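Local atomic coordinates of peptidase M14 domain-containing protein (Shewanella amazonensis, PDB entry 2QVP), a protein that is probably a zinc-dependent hydrolase of the peptidase M14 family, putatively a metallocarboxypeptidase, although its substrate remains uncharacterised. Residues Q8-R13 against E170-T175; I70-H75 against A80-L85; G189-S194 against N268-E273; L156-S161 against V234-R239. One frame throughout, in Å; residues are numbered along the deposited sequence.

Interaction 1: Q8-R13 against E170-T175; sequences QTFVWR and EDVLMT
Val172 sets both methyl groups against the ring of Phe10. CG2 stands over one face, 3.8 Å from the Phe10 ring centroid and 19° off the ring normal, a CH-pi contact displaced toward the rim; its nearest ring atom is Phe10 CD2, at 3.6 Å. CG1 sits farther out, with Val172 CG1 3.9 Å from Phe10 CZ. The same CG2 also meets Trp12, but in the plane of the indole and at its edge, Val172 CG2 lying 3.9 Å from Trp12 CH2. One methyl thus serves two rings in different ways, and the valine torsion (chi1 79°), which sets CG2 anti to the backbone N, puts it there. With the ring of Phe10 cut back to an alanine, Val172 would probably lose the aromatic face under CG2, leaving a gap beside the indole edge. Val172 belongs to a type I turn from Asp171 to Met174, closed by Met174 N to Asp171 O (3.0 Å), where the chain leaves strand 165-171 in the sheet of this M14-type alpha/beta fold. Its carbonyl is held by Gln249, and its side chain lies about 8 Å from that of Glu245, the predicted proton donor/acceptor. The N-terminal arm is fixed by backbone bonds from Phe10 to Gly116 and from Trp12 to Ser21, while Trp12 makes a cation-pi contact with Arg255, which forms a salt bridge with Glu170.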
loop_
_atom_site.group_PDB
_atom_site.type_symbol
_atom_site.label_atom_id
_atom_site.label_comp_id
_atom_site.label_asym_id
_atom_site.label_seq_id
_atom_site.Cartn_x
_atom_site.Cartn_y
_atom_site.Cartn_z
ATOM N N GLN A 8 -6.987 20.516 3.309
ATOM C CA GLN A 8 -6.276 19.673 4.311
ATOM C C GLN A 8 -7.104 18.438 4.711
ATOM O O GLN A 8 -6.688 17.333 4.416
ATOM C CB GLN A 8 -5.905 20.471 5.571
ATOM C CG GLN A 8 -5.087 19.662 6.618
ATOM C CD GLN A 8 -5.210 20.166 8.061
ATOM O OE1 GLN A 8 -4.205 20.227 8.793
ATOM N NE2 GLN A 8 -6.441 20.499 8.489
ATOM N N THR A 9 -8.234 18.617 5.406
ATOM C CA THR A 9 -9.055 17.471 5.877
ATOM C C THR A 9 -9.970 16.941 4.789
ATOM O O THR A 9 -10.717 17.721 4.183
ATOM C CB THR A 9 -9.863 17.799 7.168
ATOM O OG1 THR A 9 -8.976 17.678 8.279
ATOM C CG2 THR A 9 -11.036 16.826 7.393
ATOM N N PHE A 10 -9.920 15.616 4.573
ATOM C CA PHE A 10 -10.724 14.907 3.578
ATOM C C PHE A 10 -11.462 13.722 4.205
ATOM O O PHE A 10 -10.825 12.816 4.758
ATOM C CB PHE A 10 -9.843 14.377 2.455
ATOM C CG PHE A 10 -9.122 15.444 1.651
ATOM C CD1 PHE A 10 -7.898 15.923 2.055
ATOM C CD2 PHE A 10 -9.653 15.928 0.468
ATOM C CE1 PHE A 10 -7.210 16.900 1.317
ATOM C CE2 PHE A 10 -8.966 16.905 -0.286
ATOM C CZ PHE A 10 -7.751 17.386 0.148
ATOM N N VAL A 11 -12.792 13.707 4.090
ATOM C CA VAL A 11 -13.643 12.665 4.661
ATOM C C VAL A 11 -14.740 12.276 3.692
ATOM O O VAL A 11 -15.355 13.137 3.075
ATOM C CB VAL A 11 -14.342 13.128 5.965
ATOM C CG1 VAL A 11 -15.045 11.926 6.647
ATOM C CG2 VAL A 11 -13.351 13.817 6.909
ATOM N N TRP A 12 -14.951 10.979 3.524
ATOM C CA TRP A 12 -16.031 10.459 2.733
ATOM C C TRP A 12 -16.820 9.405 3.535
ATOM O O TRP A 12 -16.347 8.853 4.518
ATOM C CB TRP A 12 -15.505 9.839 1.451
ATOM C CG TRP A 12 -14.680 10.735 0.583
ATOM C CD1 TRP A 12 -15.121 11.475 -0.481
ATOM C CD2 TRP A 12 -13.265 10.956 0.663
ATOM N NE1 TRP A 12 -14.085 12.143 -1.052
ATOM C CE2 TRP A 12 -12.929 11.856 -0.373
ATOM C CE3 TRP A 12 -12.241 10.464 1.491
ATOM C CZ2 TRP A 12 -11.615 12.274 -0.604
ATOM C CZ3 TRP A 12 -10.936 10.899 1.278
ATOM C CH2 TRP A 12 -10.638 11.795 0.238
ATOM N N ARG A 13 -18.037 9.149 3.073
ATOM C CA ARG A 13 -18.930 8.147 3.639
ATOM C C ARG A 13 -18.750 6.917 2.778
ATOM O O ARG A 13 -18.704 7.040 1.550
ATOM C CB ARG A 13 -20.381 8.683 3.590
ATOM C CG ARG A 13 -21.550 7.676 3.677
ATOM C CD ARG A 13 -21.693 6.972 5.028
ATOM N NE ARG A 13 -22.765 5.962 5.001
ATOM C CZ ARG A 13 -23.213 5.257 6.058
ATOM N NH1 ARG A 13 -22.721 5.444 7.285
ATOM N NH2 ARG A 13 -24.183 4.349 5.892
ATOM N N GLU A 170 -3.503 7.194 -3.137
ATOM C CA GLU A 170 -4.519 7.923 -3.829
ATOM C C GLU A 170 -3.955 9.294 -4.151
ATOM O O GLU A 170 -3.170 9.838 -3.368
ATOM C CB GLU A 170 -5.760 8.122 -2.977
ATOM C CG GLU A 170 -6.329 6.895 -2.376
ATOM C CD GLU A 170 -7.804 7.016 -2.289
ATOM O OE1 GLU A 170 -8.417 6.704 -3.325
ATOM O OE2 GLU A 170 -8.340 7.388 -1.217
ATOM N N ASP A 171 -4.330 9.847 -5.297
ATOM C CA ASP A 171 -3.894 11.197 -5.682
ATOM C C ASP A 171 -5.188 11.988 -5.455
ATOM O O ASP A 171 -6.095 11.956 -6.290
ATOM C CB ASP A 171 -3.344 11.194 -7.108
ATOM C CG ASP A 171 -2.525 12.425 -7.427
ATOM O OD1 ASP A 171 -2.791 13.518 -6.850
ATOM O OD2 ASP A 171 -1.666 12.314 -8.333
ATOM N N VAL A 172 -5.262 12.692 -4.324
ATOM C CA VAL A 172 -6.572 13.218 -3.817
ATOM C C VAL A 172 -7.359 14.161 -4.748
ATOM O O VAL A 172 -8.586 14.122 -4.748
ATOM C CB VAL A 172 -6.445 13.791 -2.378
ATOM C CG1 VAL A 172 -5.836 15.207 -2.395
ATOM C CG2 VAL A 172 -7.793 13.741 -1.664
ATOM N N LEU A 173 -6.645 14.988 -5.514
ATOM C CA LEU A 173 -7.231 15.926 -6.479
ATOM C C LEU A 173 -7.328 15.363 -7.927
ATOM O O LEU A 173 -7.811 16.076 -8.814
ATOM C CB LEU A 173 -6.418 17.243 -6.500
ATOM C CG LEU A 173 -6.192 17.958 -5.157
ATOM C CD1 LEU A 173 -5.382 19.248 -5.334
ATOM C CD2 LEU A 173 -7.516 18.228 -4.473
HETATM N N MSE A 174 -6.862 14.131 -8.184
HETATM C CA MSE A 174 -7.029 13.501 -9.504
HETATM C C MSE A 174 -8.398 12.845 -9.702
HETATM O O MSE A 174 -9.002 12.401 -8.752
HETATM C CB MSE A 174 -5.960 12.437 -9.750
HETATM C CG MSE A 174 -4.570 12.991 -9.837
HETATM SE SE MSE A 174 -4.148 13.931 -11.428
HETATM C CE MSE A 174 -3.720 12.401 -12.622
ATOM N N THR A 175 -8.853 12.837 -10.958
ATOM C CA THR A 175 -10.039 12.134 -11.479
ATOM C C THR A 175 -9.619 10.846 -12.230
ATOM O O THR A 175 -10.348 9.857 -12.229
ATOM C CB THR A 175 -10.820 13.035 -12.473
ATOM O OG1 THR A 175 -11.492 14.068 -11.749
ATOM C CG2 THR A 175 -11.849 12.253 -13.282
#

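Interaction 2: I70-H75 against A80-L85; sequences ISAGFH and AGPWGL. With SO4 (sulfate ion), chain D.
Ile70 and Leu85 meet at an angle, methyl against methyl: Ile70 CG2 is 3.5 Å from Leu85 CD1, a tight carbon pair between strand and helix. With CG2 anti to the backbone N, Ile70 presents this methyl to CD1 of Leu85, whose CG is likewise anti (chi1 -170°). About one helical turn before Leu85, at Gly81 and Pro82, the methyl of Ala72 from the strand rests against the helix backbone, with Ala72 CB 3.6 Å from Gly81 C and 3.8 Å from Pro82 CD. A CB on Gly81 would point into this methyl, and Gly81 lets the two backbones approach to 5.1 Å between its CA and that of Ala72. Pro82 puts CG against Gly73, with Pro82 CG 3.8 Å from Gly73 CA; Gly73 has the positive phi (72°) that favours glycine. Strand 67-72 and helix 80-91 open a beta-alpha-beta unit with strand 101-105, and the link between them carries His75 and Glu78, an HxxE pair consistent with the zinc site of M14 peptidases, with His169 as a likely third ligand. Here His75 NE2 gives a weak bond to O1 of a sulfate probably from the crystallisation liquor (2.9 Å, 126°), at the edge of the imidazole and in its plane. Putting an alanine at His75 would probably leave Glu78 and Asn125, which hydrogen-bond to ND1 and NE2, without their shared partner and the sulfate without this weak bond.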
loop_
_atom_site.group_PDB
_atom_site.type_symbol
_atom_site.label_atom_id
_atom_site.label_comp_id
_atom_site.label_asym_id
_atom_site.label_seq_id
_atom_site.Cartn_x
_atom_site.Cartn_y
_atom_site.Cartn_z
ATOM N N ILE A 70 1.888 -5.956 0.994
ATOM C CA ILE A 70 0.961 -4.955 0.595
ATOM C C ILE A 70 0.925 -3.893 1.679
ATOM O O ILE A 70 0.689 -4.233 2.833
ATOM C CB ILE A 70 -0.461 -5.500 0.388
ATOM C CG1 ILE A 70 -0.476 -6.661 -0.642
ATOM C CG2 ILE A 70 -1.356 -4.346 -0.025
ATOM C CD1 ILE A 70 -1.849 -7.200 -0.965
ATOM N N SER A 71 1.142 -2.617 1.329
ATOM C CA SER A 71 1.060 -1.544 2.340
ATOM C C SER A 71 0.018 -0.475 1.969
ATOM O O SER A 71 -0.295 -0.265 0.792
ATOM C CB SER A 71 2.424 -0.908 2.625
ATOM O OG SER A 71 3.030 -0.429 1.439
ATOM N N ALA A 72 -0.539 0.173 2.982
ATOM C CA ALA A 72 -1.527 1.217 2.753
ATOM C C ALA A 72 -1.494 2.251 3.864
ATOM O O ALA A 72 -0.897 2.026 4.913
ATOM C CB ALA A 72 -2.939 0.616 2.620
ATOM N N GLY A 73 -2.072 3.411 3.565
ATOM C CA GLY A 73 -2.268 4.481 4.538
ATOM C C GLY A 73 -1.077 5.269 5.026
ATOM O O GLY A 73 -1.041 5.631 6.186
ATOM N N PHE A 74 -0.102 5.508 4.157
ATOM C CA PHE A 74 1.026 6.379 4.484
ATOM C C PHE A 74 0.543 7.823 4.632
ATOM O O PHE A 74 1.017 8.553 5.504
ATOM C CB PHE A 74 2.114 6.297 3.417
ATOM C CG PHE A 74 2.988 5.097 3.561
ATOM C CD1 PHE A 74 2.637 3.876 2.983
ATOM C CD2 PHE A 74 4.158 5.166 4.319
ATOM C CE1 PHE A 74 3.434 2.774 3.147
ATOM C CE2 PHE A 74 4.959 4.061 4.479
ATOM C CZ PHE A 74 4.601 2.864 3.892
ATOM N N HIS A 75 -0.408 8.212 3.769
ATOM C CA HIS A 75 -1.034 9.510 3.796
ATOM C C HIS A 75 -2.480 9.345 4.203
ATOM O O HIS A 75 -3.229 8.627 3.535
ATOM C CB HIS A 75 -0.950 10.156 2.443
ATOM C CG HIS A 75 0.441 10.302 1.932
ATOM N ND1 HIS A 75 0.802 9.946 0.647
ATOM C CD2 HIS A 75 1.566 10.742 2.537
ATOM C CE1 HIS A 75 2.094 10.173 0.486
ATOM N NE2 HIS A 75 2.579 10.665 1.613
ATOM N N ALA A 80 -8.866 5.269 0.829
ATOM C CA ALA A 80 -9.339 4.095 0.076
ATOM C C ALA A 80 -8.308 2.949 0.049
ATOM O O ALA A 80 -8.670 1.793 -0.240
ATOM C CB ALA A 80 -9.798 4.498 -1.331
ATOM N N GLY A 81 -7.041 3.253 0.352
ATOM C CA GLY A 81 -6.012 2.233 0.485
ATOM C C GLY A 81 -6.350 1.259 1.596
ATOM O O GLY A 81 -6.574 0.080 1.296
ATOM N N PRO A 82 -6.350 1.725 2.874
ATOM C CA PRO A 82 -6.729 0.908 4.030
ATOM C C PRO A 82 -8.108 0.250 3.940
ATOM O O PRO A 82 -8.227 -0.920 4.236
ATOM C CB PRO A 82 -6.691 1.912 5.189
ATOM C CG PRO A 82 -5.650 2.833 4.814
ATOM C CD PRO A 82 -5.833 3.036 3.322
ATOM N N TRP A 83 -9.123 0.994 3.509
ATOM C CA TRP A 83 -10.453 0.428 3.391
ATOM C C TRP A 83 -10.487 -0.608 2.297
ATOM O O TRP A 83 -11.169 -1.609 2.451
ATOM C CB TRP A 83 -11.526 1.494 3.176
ATOM C CG TRP A 83 -11.751 2.340 4.391
ATOM C CD1 TRP A 83 -11.380 3.627 4.564
ATOM C CD2 TRP A 83 -12.403 1.943 5.613
ATOM N NE1 TRP A 83 -11.750 4.068 5.802
ATOM C CE2 TRP A 83 -12.377 3.057 6.475
ATOM C CE3 TRP A 83 -12.976 0.749 6.066
ATOM C CZ2 TRP A 83 -12.906 3.020 7.763
ATOM C CZ3 TRP A 83 -13.518 0.717 7.337
ATOM C CH2 TRP A 83 -13.484 1.850 8.165
ATOM N N GLY A 84 -9.768 -0.364 1.204
ATOM C CA GLY A 84 -9.644 -1.309 0.116
ATOM C C GLY A 84 -8.957 -2.579 0.574
ATOM O O GLY A 84 -9.347 -3.692 0.165
ATOM N N LEU A 85 -7.923 -2.437 1.406
ATOM C CA LEU A 85 -7.224 -3.609 1.925
ATOM C C LEU A 85 -8.145 -4.430 2.786
ATOM O O LEU A 85 -8.136 -5.659 2.722
ATOM C CB LEU A 85 -6.027 -3.210 2.733
ATOM C CG LEU A 85 -5.166 -4.441 3.066
ATOM C CD1 LEU A 85 -3.807 -4.292 2.403
ATOM C CD2 LEU A 85 -5.056 -4.511 4.552
HETATM S S SO4 D . 5.322 11.817 -1.167
HETATM O O1 SO4 D . 5.017 11.441 0.206
HETATM O O2 SO4 D . 4.157 11.727 -2.019
HETATM O O3 SO4 D . 5.834 13.182 -1.201
HETATM O O4 SO4 D . 6.316 10.877 -1.707
#

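Interaction 3: G189-S194 against N268-E273; sequences GRFSHS and NMLAPE. With SO4 (sulfate ion), chain E.
Two helix ends pack together here, the first turn of helix 190-200 against the last turn of helix 252-270, through Phe191 with Leu270 and Ser194 with Met269. Both methyls of Leu270 approach the CD1-CE1 part of the Phe191 ring obliquely: Phe191 CE1 is 4.0 Å from Leu270 CD1, and Phe191 CD1 is 4.0 Å from Leu270 CD2. Phe191 carries CG anti to the backbone N (chi1 176°), which brings the ring round to the leucine although CB itself does not point at it. Beside this apolar pair, the bent chain of selenomethionine Met269 brings SE to 3.8 Å from Ser194 OG; both residues have a second conformer, so this approach is less certain. In the conformer described, Ser194 OG donates to Arg190 O (2.7 Å) from above the carbonyl plane, while Ser194 N reaches the same oxygen from the opposite face, so that two bonds grip Arg190 O. Gly189 is the N-cap, and a sulfate, probably from the crystallisation liquor, sits at this helix start: Arg190 N donates to sulfate O2 at 2.8 Å. A second, weak bond runs to O4. The N-terminal end of the helix dipole would be expected to favour the anion. Val240, in the loop leading to strand 241-247, touches both Phe191 and Leu270, and Phe266 of helix 252-270 also touches Phe191. Ser192 turns instead to Thr181 of strand 178-182 and to Glu183.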
loop_
_atom_site.group_PDB
_atom_site.type_symbol
_atom_site.label_atom_id
_atom_site.label_comp_id
_atom_site.label_asym_id
_atom_site.label_seq_id
_atom_site.Cartn_x
_atom_site.Cartn_y
_atom_site.Cartn_z
ATOM N N GLY A 189 6.219 -3.828 -18.535
ATOM C CA GLY A 189 5.722 -5.096 -19.094
ATOM C C GLY A 189 4.345 -5.470 -18.561
ATOM O O GLY A 189 3.614 -4.599 -18.044
ATOM N N ARG A 190 4.014 -6.765 -18.675
ATOM C CA ARG A 190 2.717 -7.342 -18.244
ATOM C C ARG A 190 2.337 -6.973 -16.830
ATOM O O ARG A 190 1.175 -6.684 -16.586
ATOM C CB ARG A 190 2.720 -8.872 -18.343
ATOM N N PHE A 191 3.313 -7.018 -15.916
ATOM C CA PHE A 191 3.126 -6.646 -14.512
ATOM C C PHE A 191 2.543 -5.237 -14.353
ATOM O O PHE A 191 1.520 -5.053 -13.690
ATOM C CB PHE A 191 4.433 -6.775 -13.731
ATOM C CG PHE A 191 4.326 -6.323 -12.302
ATOM C CD1 PHE A 191 3.725 -7.133 -11.353
ATOM C CD2 PHE A 191 4.809 -5.083 -11.912
ATOM C CE1 PHE A 191 3.620 -6.717 -10.040
ATOM C CE2 PHE A 191 4.686 -4.670 -10.629
ATOM C CZ PHE A 191 4.107 -5.487 -9.681
ATOM N N SER A 192 3.212 -4.269 -14.958
ATOM C CA SER A 192 2.799 -2.888 -14.925
ATOM C C SER A 192 1.435 -2.692 -15.597
ATOM O O SER A 192 0.542 -2.038 -15.047
ATOM C CB SER A 192 3.833 -2.010 -15.644
ATOM O OG SER A 192 5.099 -2.019 -15.012
ATOM N N HIS A 193 1.303 -3.255 -16.797
ATOM C CA HIS A 193 0.065 -3.116 -17.568
ATOM C C HIS A 193 -1.151 -3.760 -16.888
ATOM O O HIS A 193 -2.241 -3.201 -16.968
ATOM C CB HIS A 193 0.229 -3.645 -19.004
ATOM C CG HIS A 193 1.285 -2.938 -19.792
ATOM N ND1 HIS A 193 1.949 -3.534 -20.848
ATOM C CD2 HIS A 193 1.839 -1.709 -19.642
ATOM C CE1 HIS A 193 2.834 -2.685 -21.341
ATOM N NE2 HIS A 193 2.789 -1.571 -20.627
ATOM N N SER A 194 -0.961 -4.905 -16.226
ATOM C CA SER A 194 -2.080 -5.586 -15.568
ATOM C C SER A 194 -2.617 -4.779 -14.372
ATOM O O SER A 194 -3.825 -4.680 -14.196
ATOM C CB SER A 194 -1.675 -7.012 -15.174
ATOM O OG SER A 194 -1.334 -7.762 -16.345
ATOM N N ASN A 268 -2.371 -12.264 -7.779
ATOM C CA ASN A 268 -2.661 -13.182 -8.913
ATOM C C ASN A 268 -1.470 -13.394 -9.839
ATOM O O ASN A 268 -1.168 -14.521 -10.219
ATOM C CB ASN A 268 -3.802 -12.687 -9.836
ATOM C CG ASN A 268 -5.196 -13.036 -9.351
ATOM O OD1 ASN A 268 -5.418 -13.588 -8.256
ATOM N ND2 ASN A 268 -6.175 -12.684 -10.200
HETATM N N MSE A 269 -0.842 -12.300 -10.251
HETATM C CA MSE A 269 0.331 -12.346 -11.127
HETATM C C MSE A 269 1.555 -12.982 -10.450
HETATM O O MSE A 269 2.186 -13.904 -10.995
HETATM C CB MSE A 269 0.708 -10.926 -11.584
HETATM C CG MSE A 269 -0.279 -10.222 -12.511
HETATM SE SE MSE A 269 -0.240 -10.839 -14.371
HETATM C CE MSE A 269 -1.275 -12.504 -14.288
ATOM N N LEU A 270 1.891 -12.460 -9.278
ATOM C CA LEU A 270 3.067 -12.895 -8.546
ATOM C C LEU A 270 2.938 -14.218 -7.785
ATOM O O LEU A 270 3.971 -14.827 -7.457
ATOM C CB LEU A 270 3.531 -11.762 -7.615
ATOM C CG LEU A 270 3.798 -10.414 -8.301
ATOM C CD1 LEU A 270 4.401 -9.461 -7.301
ATOM C CD2 LEU A 270 4.701 -10.561 -9.545
ATOM N N ALA A 271 1.722 -14.663 -7.504
ATOM C CA ALA A 271 1.507 -15.967 -6.856
ATOM C C ALA A 271 0.281 -16.646 -7.503
ATOM O O ALA A 271 -0.767 -16.762 -6.872
ATOM C CB ALA A 271 1.339 -15.783 -5.380
ATOM N N PRO A 272 0.411 -17.101 -8.774
ATOM C CA PRO A 272 -0.763 -17.630 -9.536
ATOM C C PRO A 272 -1.390 -18.951 -9.054
ATOM O O PRO A 272 -0.675 -19.823 -8.544
ATOM C CB PRO A 272 -0.238 -17.763 -10.991
ATOM C CG PRO A 272 1.265 -17.737 -10.894
ATOM C CD PRO A 272 1.666 -17.150 -9.557
ATOM N N GLU A 273 -2.719 -19.061 -9.271
ATOM C CA GLU A 273 -3.574 -20.211 -8.875
ATOM C C GLU A 273 -3.116 -21.529 -9.482
ATOM O O GLU A 273 -2.287 -22.217 -8.887
ATOM C CB GLU A 273 -5.039 -19.962 -9.265
HETATM S S SO4 E . 6.661 -8.819 -20.109
HETATM O O1 SO4 E . 6.510 -10.074 -20.844
HETATM O O2 SO4 E . 5.817 -8.885 -18.919
HETATM O O3 SO4 E . 8.055 -8.616 -19.712
HETATM O O4 SO4 E . 6.245 -7.704 -20.960
#

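Interaction 4: L156-S161 against V234-R239; sequences LLQVAS and VRSGAR
Gln158 reaches Ser236 from CG outward, with CG, CD and NE2 making the contacts. Its CB leaves the helix at a slant to the partner, and the chi1 of -68°, with CG beside the backbone N, together with an extended chain beyond, carries the amide over. Gln158 CG lies 3.7 Å from Ser236 CB, and Gln158 CD follows at 3.8 Å from the same carbon, so the aliphatic part runs alongside the serine. At the tip, Gln158 NE2 donates to Ser236 OG at 3.0 Å, a weak bond bent to 135°. The hydroxyl has its stronger partner in Phe232 O, one turn back in its own helix, which is consistent with OG accepting from the amide. The other half sets the backbone carbonyl of Ser161 against Ala238: Ser161 O is 3.1 Å from Ala238 CB and forms a CA-H...O contact with Ala238 CA at 3.3 Å. Ser161 OG bonds back to Leu157 O (2.8 Å), in the carbonyl plane and on a lone pair. Gly237, with positive phi, ends helix 229-235 in a Schellman motif, and Ala238 follows it. The contact therefore joins the C-terminal ends of helices 154-160 and 229-235. Ile132 of strand 131-133 touches both Gln158 and Ser236, and a backbone bond joins Arg239 to Arg162 just before the two segments lead into strands 165-171 and 241-247, parallel neighbours in the sheet.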
loop_
_atom_site.group_PDB
_atom_site.type_symbol
_atom_site.label_atom_id
_atom_site.label_comp_id
_atom_site.label_asym_id
_atom_site.label_seq_id
_atom_site.Cartn_x
_atom_site.Cartn_y
_atom_site.Cartn_z
ATOM N N LEU A 156 12.759 -7.553 8.429
ATOM C CA LEU A 156 11.459 -8.223 8.342
ATOM C C LEU A 156 10.648 -7.786 7.111
ATOM O O LEU A 156 10.093 -8.626 6.428
ATOM C CB LEU A 156 10.625 -7.942 9.605
ATOM C CG LEU A 156 9.234 -8.574 9.774
ATOM C CD1 LEU A 156 9.374 -10.052 9.913
ATOM C CD2 LEU A 156 8.518 -7.988 10.982
ATOM N N LEU A 157 10.617 -6.472 6.849
ATOM C CA LEU A 157 9.852 -5.897 5.744
ATOM C C LEU A 157 10.503 -6.152 4.389
ATOM O O LEU A 157 9.810 -6.208 3.370
ATOM C CB LEU A 157 9.655 -4.405 5.986
ATOM C CG LEU A 157 8.892 -4.057 7.268
ATOM C CD1 LEU A 157 9.066 -2.589 7.573
ATOM C CD2 LEU A 157 7.396 -4.442 7.172
ATOM N N GLN A 158 11.826 -6.271 4.379
ATOM C CA GLN A 158 12.573 -6.590 3.169
ATOM C C GLN A 158 12.328 -8.056 2.777
ATOM O O GLN A 158 12.041 -8.346 1.614
ATOM C CB GLN A 158 14.060 -6.290 3.351
ATOM C CG GLN A 158 14.400 -4.786 3.482
ATOM C CD GLN A 158 15.841 -4.523 3.948
ATOM O OE1 GLN A 158 16.457 -5.350 4.614
ATOM N NE2 GLN A 158 16.373 -3.373 3.588
ATOM N N VAL A 159 12.400 -8.956 3.760
ATOM C CA VAL A 159 12.082 -10.369 3.548
ATOM C C VAL A 159 10.627 -10.517 3.095
ATOM O O VAL A 159 10.348 -11.242 2.144
ATOM C CB VAL A 159 12.308 -11.243 4.825
ATOM C CG1 VAL A 159 11.800 -12.669 4.626
ATOM C CG2 VAL A 159 13.778 -11.248 5.230
ATOM N N ALA A 160 9.737 -9.789 3.761
ATOM C CA ALA A 160 8.290 -9.790 3.475
ATOM C C ALA A 160 7.939 -9.347 2.053
ATOM O O ALA A 160 6.930 -9.760 1.554
ATOM C CB ALA A 160 7.550 -8.925 4.479
ATOM N N SER A 161 8.765 -8.495 1.446
ATOM C CA SER A 161 8.546 -7.958 0.105
ATOM C C SER A 161 9.554 -8.425 -0.955
ATOM O O SER A 161 9.643 -7.837 -2.029
ATOM C CB SER A 161 8.651 -6.447 0.209
ATOM O OG SER A 161 9.952 -6.102 0.603
ATOM N N VAL A 234 12.362 -1.720 -3.166
ATOM C CA VAL A 234 12.863 -2.137 -4.487
ATOM C C VAL A 234 14.412 -2.090 -4.494
ATOM O O VAL A 234 15.058 -3.056 -4.959
ATOM C CB VAL A 234 12.255 -1.317 -5.645
ATOM C CG1 VAL A 234 13.007 -1.560 -6.953
ATOM C CG2 VAL A 234 10.747 -1.610 -5.764
ATOM N N ARG A 235 15.002 -1.020 -3.935
ATOM C CA ARG A 235 16.466 -0.922 -3.844
ATOM C C ARG A 235 16.988 -1.965 -2.850
ATOM O O ARG A 235 18.110 -2.394 -2.982
ATOM C CB ARG A 235 16.963 0.485 -3.447
ATOM C CG ARG A 235 16.502 1.659 -4.353
ATOM C CD ARG A 235 17.454 2.367 -5.348
ATOM N NE ARG A 235 17.695 1.714 -6.642
ATOM C CZ ARG A 235 18.012 2.341 -7.794
ATOM N NH1 ARG A 235 18.136 3.674 -7.907
ATOM N NH2 ARG A 235 18.209 1.610 -8.889
ATOM N N SER A 236 16.175 -2.364 -1.865
ATOM C CA SER A 236 16.539 -3.430 -0.939
ATOM C C SER A 236 16.451 -4.861 -1.536
ATOM O O SER A 236 16.835 -5.789 -0.852
ATOM C CB SER A 236 15.660 -3.353 0.317
ATOM O OG SER A 236 15.796 -2.111 0.963
ATOM N N GLY A 237 15.930 -5.039 -2.761
ATOM C CA GLY A 237 15.781 -6.361 -3.404
ATOM C C GLY A 237 14.388 -6.826 -3.860
ATOM O O GLY A 237 14.286 -7.897 -4.506
ATOM N N ALA A 238 13.312 -6.097 -3.522
ATOM C CA ALA A 238 11.958 -6.483 -3.996
ATOM C C ALA A 238 12.012 -6.627 -5.515
ATOM O O ALA A 238 12.502 -5.723 -6.213
ATOM C CB ALA A 238 10.863 -5.487 -3.582
ATOM N N ARG A 239 11.598 -7.789 -6.012
ATOM C CA ARG A 239 11.674 -8.105 -7.446
ATOM C C ARG A 239 10.964 -7.052 -8.333
ATOM O O ARG A 239 11.533 -6.542 -9.300
ATOM C CB ARG A 239 11.125 -9.528 -7.654
ATOM C CG ARG A 239 10.922 -10.030 -9.076
ATOM C CD ARG A 239 12.194 -10.120 -9.832
ATOM N NE ARG A 239 11.945 -10.541 -11.210
ATOM C CZ ARG A 239 12.895 -10.747 -12.129
ATOM N NH1 ARG A 239 14.198 -10.576 -11.838
ATOM N NH2 ARG A 239 12.538 -11.130 -13.361
#

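In the fold
The contacts are spread over one alpha/beta fold with a mixed sheet. Interactions 1 and 2 lie closest, centres 13 Å apart, and touch where Glu170 OE2 probably accepts a hydrogen bond from Ala80 N; strands 165-171 and 67-72 are neighbours in the sheet. Interaction 2 is nested in the loop closed by interaction 1. Interaction 4, whose centre is 29 Å from that of interaction 1, feeds the same strand 165-171 from helix 154-160. The segments of interactions 3 and 4 alternate along the chain, as do those of 1 and 4, while interaction 2 closes before 3 and 4 open. The predicted active-site Glu245 lies near interactions 1 and 2, whereas 3 and 4 join peripheral helix ends.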